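Long-range contacts in Cyclo(L-leucyl-L-leucyl) synthase (PDB 6EZ3), which catalyses the ATP-independent formation of cyclodipeptides, chiefly cyclo(L-leucyl-L-leucyl), from aminoacyl-tRNAs: residues A[3-9]-A[220-226]; A[26-30]-A[55-59]; A[138-142]-A[200-204]. One frame throughout, in Å; residues are numbered along the deposited sequence.

Contact 1: residues A[3-9]-A[220-226]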
loop_
_atom_site.group_PDB
_atom_site.type_symbol
_atom_site.label_atom_id
_atom_site.label_comp_id
_atom_site.label_asym_id
_atom_site.label_seq_id
_atom_site.Cartn_x
_atom_site.Cartn_y
_atom_site.Cartn_z
ATOM N N ASN A 3 -14.098 -16.453 0.722
ATOM C CA ASN A 3 -13.663 -16.750 2.075
ATOM C C ASN A 3 -13.290 -15.427 2.765
ATOM O O ASN A 3 -12.725 -15.438 3.868
ATOM C CB ASN A 3 -12.475 -17.750 2.044
ATOM C CG ASN A 3 -11.404 -17.509 0.989
ATOM O OD1 ASN A 3 -11.671 -17.368 -0.222
ATOM N ND2 ASN A 3 -10.150 -17.549 1.424
ATOM N N PHE A 4 -13.650 -14.282 2.095
ATOM C CA PHE A 4 -13.404 -12.887 2.497
ATOM C C PHE A 4 -14.623 -11.997 2.424
ATOM O O PHE A 4 -15.261 -11.913 1.372
ATOM C CB PHE A 4 -12.334 -12.257 1.599
ATOM C CG PHE A 4 -10.945 -12.545 2.069
ATOM C CD1 PHE A 4 -10.281 -11.658 2.887
ATOM C CD2 PHE A 4 -10.302 -13.717 1.703
ATOM C CE1 PHE A 4 -8.989 -11.929 3.329
ATOM C CE2 PHE A 4 -9.007 -13.991 2.146
ATOM C CZ PHE A 4 -8.364 -13.101 2.963
ATOM N N LYS A 5 -14.879 -11.254 3.509
ATOM C CA LYS A 5 -15.933 -10.248 3.573
ATOM C C LYS A 5 -15.303 -8.944 3.047
ATOM O O LYS A 5 -14.283 -8.480 3.597
ATOM C CB LYS A 5 -16.464 -10.069 5.010
ATOM C CG LYS A 5 -17.783 -9.295 5.069
ATOM C CD LYS A 5 -17.758 -8.121 6.058
ATOM C CE LYS A 5 -19.101 -7.429 6.046
ATOM N NZ LYS A 5 -19.067 -6.096 6.692
ATOM N N VAL A 6 -15.883 -8.388 1.969
ATOM C CA VAL A 6 -15.340 -7.187 1.334
ATOM C C VAL A 6 -16.138 -5.930 1.690
ATOM O O VAL A 6 -17.359 -5.916 1.503
ATOM C CB VAL A 6 -15.192 -7.390 -0.198
ATOM C CG1 VAL A 6 -14.588 -6.164 -0.874
ATOM C CG2 VAL A 6 -14.368 -8.632 -0.506
ATOM N N ASP A 7 -15.444 -4.874 2.183
ATOM C CA ASP A 7 -16.046 -3.569 2.514
ATOM C C ASP A 7 -15.521 -2.518 1.551
ATOM O O ASP A 7 -14.483 -2.718 0.949
ATOM C CB ASP A 7 -15.817 -3.179 3.981
ATOM C CG ASP A 7 -16.475 -4.143 4.963
ATOM O OD1 ASP A 7 -17.728 -4.090 5.101
ATOM O OD2 ASP A 7 -15.736 -4.986 5.570
ATOM N N PHE A 8 -16.241 -1.426 1.363
ATOM C CA PHE A 8 -15.884 -0.403 0.380
ATOM C C PHE A 8 -15.730 0.987 0.974
ATOM O O PHE A 8 -16.495 1.375 1.861
ATOM C CB PHE A 8 -16.927 -0.386 -0.766
ATOM C CG PHE A 8 -17.186 -1.768 -1.322
ATOM C CD1 PHE A 8 -16.367 -2.301 -2.314
ATOM C CD2 PHE A 8 -18.180 -2.582 -0.777
ATOM C CE1 PHE A 8 -16.559 -3.612 -2.775
ATOM C CE2 PHE A 8 -18.352 -3.898 -1.223
ATOM C CZ PHE A 8 -17.557 -4.396 -2.235
ATOM N N LEU A 9 -14.747 1.747 0.459
ATOM C CA LEU A 9 -14.510 3.121 0.882
ATOM C C LEU A 9 -15.587 4.028 0.298
ATOM O O LEU A 9 -16.063 4.929 1.001
ATOM C CB LEU A 9 -13.114 3.583 0.470
ATOM C CG LEU A 9 -12.630 4.884 1.058
ATOM C CD1 LEU A 9 -12.152 4.700 2.476
ATOM C CD2 LEU A 9 -11.513 5.425 0.241
ATOM N N TYR A 220 -10.705 1.478 -3.142
ATOM C CA TYR A 220 -10.074 0.943 -1.932
ATOM C C TYR A 220 -11.070 -0.002 -1.245
ATOM O O TYR A 220 -12.185 0.426 -0.893
ATOM C CB TYR A 220 -9.580 2.050 -0.975
ATOM C CG TYR A 220 -8.877 1.520 0.261
ATOM C CD1 TYR A 220 -9.595 1.188 1.408
ATOM C CD2 TYR A 220 -7.489 1.388 0.299
ATOM C CE1 TYR A 220 -8.956 0.691 2.545
ATOM C CE2 TYR A 220 -6.836 0.919 1.442
ATOM C CZ TYR A 220 -7.579 0.557 2.556
ATOM O OH TYR A 220 -6.955 0.085 3.681
ATOM N N ILE A 221 -10.678 -1.292 -1.086
ATOM C CA ILE A 221 -11.527 -2.305 -0.447
ATOM C C ILE A 221 -10.870 -2.872 0.818
ATOM O O ILE A 221 -9.637 -2.958 0.896
ATOM C CB ILE A 221 -12.016 -3.416 -1.422
ATOM C CG1 ILE A 221 -10.858 -4.314 -1.924
ATOM C CG2 ILE A 221 -12.820 -2.821 -2.577
ATOM C CD1 ILE A 221 -11.258 -5.617 -2.716
ATOM N N ILE A 222 -11.703 -3.236 1.810
ATOM C CA ILE A 222 -11.262 -3.832 3.082
ATOM C C ILE A 222 -11.643 -5.310 3.144
ATOM O O ILE A 222 -12.841 -5.646 3.116
ATOM C CB ILE A 222 -11.741 -3.043 4.331
ATOM C CG1 ILE A 222 -11.311 -1.574 4.247
ATOM C CG2 ILE A 222 -11.194 -3.674 5.597
ATOM C CD1 ILE A 222 -12.395 -0.669 4.182
ATOM N N LEU A 223 -10.616 -6.181 3.243
ATOM C CA LEU A 223 -10.778 -7.643 3.296
ATOM C C LEU A 223 -10.756 -8.206 4.716
ATOM O O LEU A 223 -9.699 -8.195 5.373
ATOM C CB LEU A 223 -9.667 -8.357 2.492
ATOM C CG LEU A 223 -9.533 -8.092 1.033
ATOM C CD1 LEU A 223 -8.399 -8.886 0.481
ATOM C CD2 LEU A 223 -10.819 -8.376 0.311
ATOM N N THR A 224 -11.875 -8.802 5.147
ATOM C CA THR A 224 -11.916 -9.462 6.457
ATOM C C THR A 224 -12.209 -10.976 6.284
ATOM O O THR A 224 -13.102 -11.352 5.523
ATOM C CB THR A 224 -12.815 -8.707 7.404
ATOM O OG1 THR A 224 -13.912 -8.169 6.656
ATOM C CG2 THR A 224 -12.062 -7.553 8.060
ATOM N N GLU A 225 -11.370 -11.830 6.908
ATOM C CA GLU A 225 -11.454 -13.286 6.793
ATOM C C GLU A 225 -12.789 -13.811 7.289
ATOM O O GLU A 225 -13.291 -13.356 8.326
ATOM C CB GLU A 225 -10.286 -13.980 7.527
ATOM C CG GLU A 225 -8.906 -13.726 6.927
ATOM C CD GLU A 225 -7.733 -14.455 7.570
ATOM O OE1 GLU A 225 -6.896 -13.784 8.223
ATOM O OE2 GLU A 225 -7.630 -15.693 7.386
ATOM N N LYS A 226 -13.400 -14.703 6.495
ATOM C CA LYS A 226 -14.671 -15.333 6.830
ATOM C C LYS A 226 -14.413 -16.682 7.525
ATOM O O LYS A 226 -13.480 -16.816 8.329
ATOM C CB LYS A 226 -15.524 -15.531 5.576
ATOM C CG LYS A 226 -16.198 -14.266 5.111
ATOM C CD LYS A 226 -17.542 -14.576 4.491
ATOM C CE LYS A 226 -18.311 -13.320 4.165
ATOM N NZ LYS A 226 -19.753 -13.598 3.913
#
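The F4 ring turns an edge toward strand 218-225, with the carbonyl carbon of L223 lying in its plane, while CB of L223 approaches obliquely, 3.4 Å from F4 CD1. E225 runs alongside F4 and points the same way, its carboxylate plane 20° from that of the ring; E225 OE1 and OE2 pair with K33 and K41. F8 runs alongside I221, pointing the same way, F8 CD1 3.6 Å from I221 CG2. L9 CB comes obliquely to the Y220 ring, whose OH bonds A197 O and which lies by Y195, a probable substrate-binding residue. Between F4 and F8, V6 CG2 lies 3.7 Å from L223 CD2. The apolar F4, V6, F8, I221 and L223 suit a face packed against helices 36-49 and 11-19, where W45 meets F4 and Y17 packs edge-to-face with F8. The pairing is the antiparallel edge of a mixed, Rossmann-like sheet, strand 4-8 being its outermost member on this side. The other face carries K5, D7 and T224, polar residues suited to a more open position, with the apolar I222 beside D7. There K5 O is gripped twice by T224, from N at 2.9 Å in the carbonyl plane and from OG1 at 3.1 Å, 37° out of it. A bend in K5 at chi2 (-129°) leads its end away from strand 218-225, and NZ reaches the syn lone pair of D7 OD1 at 2.9 Å.

Contact 2: residues A[26-30]-A[55-59]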
loop_
_atom_site.group_PDB
_atom_site.type_symbol
_atom_site.label_atom_id
_atom_site.label_comp_id
_atom_site.label_asym_id
_atom_site.label_seq_id
_atom_site.Cartn_x
_atom_site.Cartn_y
_atom_site.Cartn_z
ATOM N N GLY A 26 -2.125 -5.343 -1.287
ATOM C CA GLY A 26 -1.130 -4.661 -0.489
ATOM C C GLY A 26 -0.688 -5.580 0.632
ATOM O O GLY A 26 -1.498 -5.934 1.510
ATOM N N ILE A 27 0.603 -5.996 0.588
ATOM C CA ILE A 27 1.239 -6.795 1.637
ATOM C C ILE A 27 2.188 -5.879 2.449
ATOM O O ILE A 27 2.905 -5.067 1.878
ATOM C CB ILE A 27 1.862 -8.084 1.074
ATOM C CG1 ILE A 27 0.729 -9.037 0.622
ATOM C CG2 ILE A 27 2.761 -8.771 2.111
ATOM C CD1 ILE A 27 0.967 -9.829 -0.646
ATOM N N SER A 28 2.088 -5.934 3.773
ATOM C CA SER A 28 2.807 -5.073 4.707
ATOM C C SER A 28 4.010 -5.725 5.390
ATOM O O SER A 28 3.940 -6.898 5.785
ATOM C CB SER A 28 1.844 -4.511 5.751
ATOM O OG SER A 28 1.106 -3.415 5.242
ATOM N N PRO A 29 5.111 -4.964 5.610
ATOM C CA PRO A 29 6.286 -5.578 6.244
ATOM C C PRO A 29 6.197 -5.611 7.765
ATOM O O PRO A 29 5.580 -4.737 8.381
ATOM C CB PRO A 29 7.437 -4.689 5.774
ATOM C CG PRO A 29 6.815 -3.336 5.646
ATOM C CD PRO A 29 5.375 -3.552 5.245
ATOM N N PHE A 30 6.835 -6.624 8.365
ATOM C CA PHE A 30 6.977 -6.818 9.801
ATOM C C PHE A 30 5.653 -6.927 10.558
ATOM O O PHE A 30 5.658 -6.888 11.785
ATOM C CB PHE A 30 7.894 -5.719 10.407
ATOM C CG PHE A 30 9.093 -5.320 9.558
ATOM C CD1 PHE A 30 9.178 -4.048 8.998
ATOM C CD2 PHE A 30 10.125 -6.221 9.305
ATOM C CE1 PHE A 30 10.280 -3.680 8.204
ATOM C CE2 PHE A 30 11.226 -5.852 8.515
ATOM C CZ PHE A 30 11.293 -4.588 7.966
ATOM N N ILE A 55 0.720 -7.259 -6.855
ATOM C CA ILE A 55 1.044 -7.213 -5.439
ATOM C C ILE A 55 1.925 -5.978 -5.200
ATOM O O ILE A 55 2.818 -5.679 -5.987
ATOM C CB ILE A 55 1.684 -8.543 -4.980
ATOM C CG1 ILE A 55 0.633 -9.682 -4.962
ATOM C CG2 ILE A 55 2.358 -8.415 -3.621
ATOM C CD1 ILE A 55 0.939 -10.765 -5.823
ATOM N N LEU A 56 1.623 -5.225 -4.166
ATOM C CA LEU A 56 2.424 -4.071 -3.816
ATOM C C LEU A 56 3.019 -4.352 -2.461
ATOM O O LEU A 56 2.300 -4.636 -1.495
ATOM C CB LEU A 56 1.643 -2.744 -3.849
ATOM C CG LEU A 56 2.547 -1.488 -3.850
ATOM C CD1 LEU A 56 3.200 -1.258 -5.213
ATOM C CD2 LEU A 56 1.804 -0.240 -3.381
ATOM N N LEU A 57 4.342 -4.393 -2.430
ATOM C CA LEU A 57 5.154 -4.640 -1.248
ATOM C C LEU A 57 5.764 -3.298 -0.800
ATOM O O LEU A 57 5.782 -2.338 -1.577
ATOM C CB LEU A 57 6.247 -5.620 -1.678
ATOM C CG LEU A 57 6.140 -7.099 -1.305
ATOM C CD1 LEU A 57 4.736 -7.626 -1.266
ATOM C CD2 LEU A 57 6.997 -7.929 -2.211
ATOM N N ALA A 58 6.258 -3.222 0.434
ATOM C CA ALA A 58 6.844 -1.984 0.964
ATOM C C ALA A 58 8.064 -1.470 0.188
ATOM O O ALA A 58 8.918 -2.253 -0.222
ATOM C CB ALA A 58 7.215 -2.199 2.409
ATOM N N GLY A 59 8.143 -0.161 0.011
ATOM C CA GLY A 59 9.259 0.476 -0.686
ATOM C C GLY A 59 10.477 0.657 0.202
ATOM O O GLY A 59 10.471 0.243 1.366
#
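I55 meets I27 through methyl groups: CG2 of I55 lies 3.6 Å from CD1 of I27, the two side chains crossing at a slant. With its CG1 beside the backbone N (chi1 -71°), I55 has CG2 anti to that N, and this is the branch that does the touching. Isoleucine suits this place: its beta branch favours the extended strand, and its apolar bulk fills a buried layer with I43 and I95 of two flanking helices. L56 then supplies the backbone link. Its O accepts from I27 N at 3.0 Å, with an N-H...O angle of 161°, and G26 CA adds a weaker CA-H...O contact to the same oxygen at 3.6 Å. G26 and L56 form a parallel bridge, joining neighbouring strands of the Rossmann-like sheet. At L57 the CB leaves the other segment, yet the end of the side chain comes nearer, and CD1 lies 3.7 Å from I27 CB with the side chains pointing the same way; Q87 and I88 of helix 73-97 back it. Beyond the strand, A58 offers a small methyl, CB 3.5 Å from P29 CG and 3.6 Å from P29 CD. P29 has no N-H to give, and past I27 the two segments meet through side chains alone. The chemistry is therefore one backbone bond flanked by apolar contacts, through I27 before S28, the nucleophile by similarity, and P29 after it. This is consistent with contacts at I27 and P29 that set the course of the backbone through S28, whose CB points away from segment 55-59 and whose OG is hydrogen-bonded to Y195 OH.

Contact 3: residues A[138-142]-A[200-204]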
loop_
_atom_site.group_PDB
_atom_site.type_symbol
_atom_site.label_atom_id
_atom_site.label_comp_id
_atom_site.label_asym_id
_atom_site.label_seq_id
_atom_site.Cartn_x
_atom_site.Cartn_y
_atom_site.Cartn_z
ATOM N N SER A 138 -2.849 14.595 9.018
ATOM C CA SER A 138 -3.462 13.332 8.603
ATOM C C SER A 138 -2.387 12.303 8.253
ATOM O O SER A 138 -2.487 11.145 8.679
ATOM C CB SER A 138 -4.440 13.550 7.452
ATOM O OG SER A 138 -5.761 13.791 7.920
ATOM N N CYS A 139 -1.318 12.748 7.559
ATOM C CA CYS A 139 -0.185 11.890 7.208
ATOM C C CYS A 139 0.540 11.386 8.458
ATOM O O CYS A 139 0.849 10.190 8.539
ATOM C CB CYS A 139 0.779 12.611 6.271
ATOM S SG CYS A 139 0.116 12.918 4.623
ATOM N N LEU A 140 0.818 12.305 9.411
ATOM C CA LEU A 140 1.543 12.002 10.644
ATOM C C LEU A 140 0.784 11.021 11.539
ATOM O O LEU A 140 1.407 10.191 12.204
ATOM C CB LEU A 140 1.933 13.293 11.387
ATOM C CG LEU A 140 2.706 14.360 10.570
ATOM C CD1 LEU A 140 2.481 15.744 11.131
ATOM C CD2 LEU A 140 4.175 14.060 10.495
ATOM N N LYS A 141 -0.565 11.075 11.504
ATOM C CA LYS A 141 -1.450 10.142 12.207
ATOM C C LYS A 141 -1.217 8.726 11.631
ATOM O O LYS A 141 -1.085 7.763 12.391
ATOM C CB LYS A 141 -2.912 10.537 11.994
ATOM C CG LYS A 141 -3.366 11.737 12.795
ATOM C CD LYS A 141 -4.870 11.945 12.662
ATOM C CE LYS A 141 -5.632 11.636 13.922
ATOM N NZ LYS A 141 -7.005 11.173 13.619
ATOM N N MET A 142 -1.129 8.618 10.282
ATOM C CA MET A 142 -0.874 7.356 9.579
ATOM C C MET A 142 0.540 6.852 9.909
ATOM O O MET A 142 0.712 5.661 10.159
ATOM C CB MET A 142 -1.079 7.475 8.041
ATOM C CG MET A 142 -2.424 8.072 7.582
ATOM S SD MET A 142 -3.981 7.236 8.059
ATOM C CE MET A 142 -4.580 8.368 9.433
ATOM N N GLU A 200 -8.012 5.785 7.154
ATOM C CA GLU A 200 -8.527 7.062 7.664
ATOM C C GLU A 200 -8.205 8.247 6.767
ATOM O O GLU A 200 -9.062 9.115 6.601
ATOM C CB GLU A 200 -8.068 7.306 9.110
ATOM C CG GLU A 200 -8.765 8.469 9.805
ATOM C CD GLU A 200 -8.622 8.574 11.314
ATOM O OE1 GLU A 200 -9.332 9.421 11.906
ATOM O OE2 GLU A 200 -7.813 7.817 11.904
ATOM N N LEU A 201 -6.986 8.280 6.180
ATOM C CA LEU A 201 -6.564 9.359 5.276
ATOM C C LEU A 201 -7.492 9.357 4.059
ATOM O O LEU A 201 -7.967 10.405 3.621
ATOM C CB LEU A 201 -5.113 9.135 4.819
ATOM C CG LEU A 201 -4.226 10.354 4.593
ATOM C CD1 LEU A 201 -2.783 9.940 4.353
ATOM C CD2 LEU A 201 -4.693 11.227 3.464
ATOM N N GLY A 202 -7.760 8.155 3.567
ATOM C CA GLY A 202 -8.598 7.930 2.414
ATOM C C GLY A 202 -9.995 8.417 2.615
ATOM O O GLY A 202 -10.576 8.957 1.676
ATOM N N THR A 203 -10.536 8.228 3.839
ATOM C CA THR A 203 -11.896 8.639 4.212
ATOM C C THR A 203 -11.982 10.134 4.003
ATOM O O THR A 203 -12.885 10.613 3.319
ATOM C CB THR A 203 -12.225 8.199 5.646
ATOM O OG1 THR A 203 -12.204 6.768 5.720
ATOM C CG2 THR A 203 -13.559 8.730 6.132
ATOM N N ASN A 204 -10.964 10.848 4.508
ATOM C CA ASN A 204 -10.825 12.296 4.424
ATOM C C ASN A 204 -10.595 12.784 2.989
ATOM O O ASN A 204 -11.107 13.843 2.629
ATOM C CB ASN A 204 -9.750 12.775 5.393
ATOM C CG ASN A 204 -10.070 12.490 6.845
ATOM O OD1 ASN A 204 -11.191 12.736 7.321
ATOM N ND2 ASN A 204 -9.082 12.001 7.592
#
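M142 and L201 form the centre of this helix pair, CG of the methionine lying 3.7 Å from L201 CD1. Bends at chi2 (-60°) and chi3 (104°) curl the M142 chain over the start of helix 200-206, so that SD faces the backbone N of L201 at 3.7 Å, and CE sits 3.7 Å from E200 CB. An unbranched, flexible methionine suits a place where it must follow the neighbour's surface. C139 SG adds a looser apolar touch to L201 CD1 at 4.2 Å. At the exposed margin K141 NZ makes a long salt bridge with E200 OE1, 3.4 Å; the two long side chains cross at a slant, and E200 reaches out extended beyond CG. S138, small enough to let the helices approach, has its OG near N204 ND2, though no hydrogen bond joins them. Further out, F210 packs on S138, L201 and N204, and T203 OG1 is hydrogen-bonded to W199 O, anchoring the start of helix 200-206. The helical segments 138-142 and 200-204 run nearly antiparallel, 159° apart, their axes 10.0 Å from each other at closest approach, and E200 and L201 belong by similarity to the substrate-binding site of cyclodipeptide synthases, with V172 of the same site close to M142.

How the contacts relate
Contact 2 is the buried one, near the centre of the chain; contacts 1 and 3 lie farther out and are only partly buried. Contacts 1 and 2 reach the same sheet without touching, separated by strand 191-195, and both lean on helix 36-49, where I42 meets F4 and I27. Their bonding differs with place: the edge pair has a full antiparallel ladder and a mostly polar outer face; between segments 26-30 and 55-59 there is one backbone bond amid apolar side chains. Contact 3 joins helices and has no hydrogen bond across it, relying on packing and a surface salt bridge. It touches contact 1 where L9 packs on G202 and T203 of helix 200-206, the element that precedes strand 218-225 in the chain.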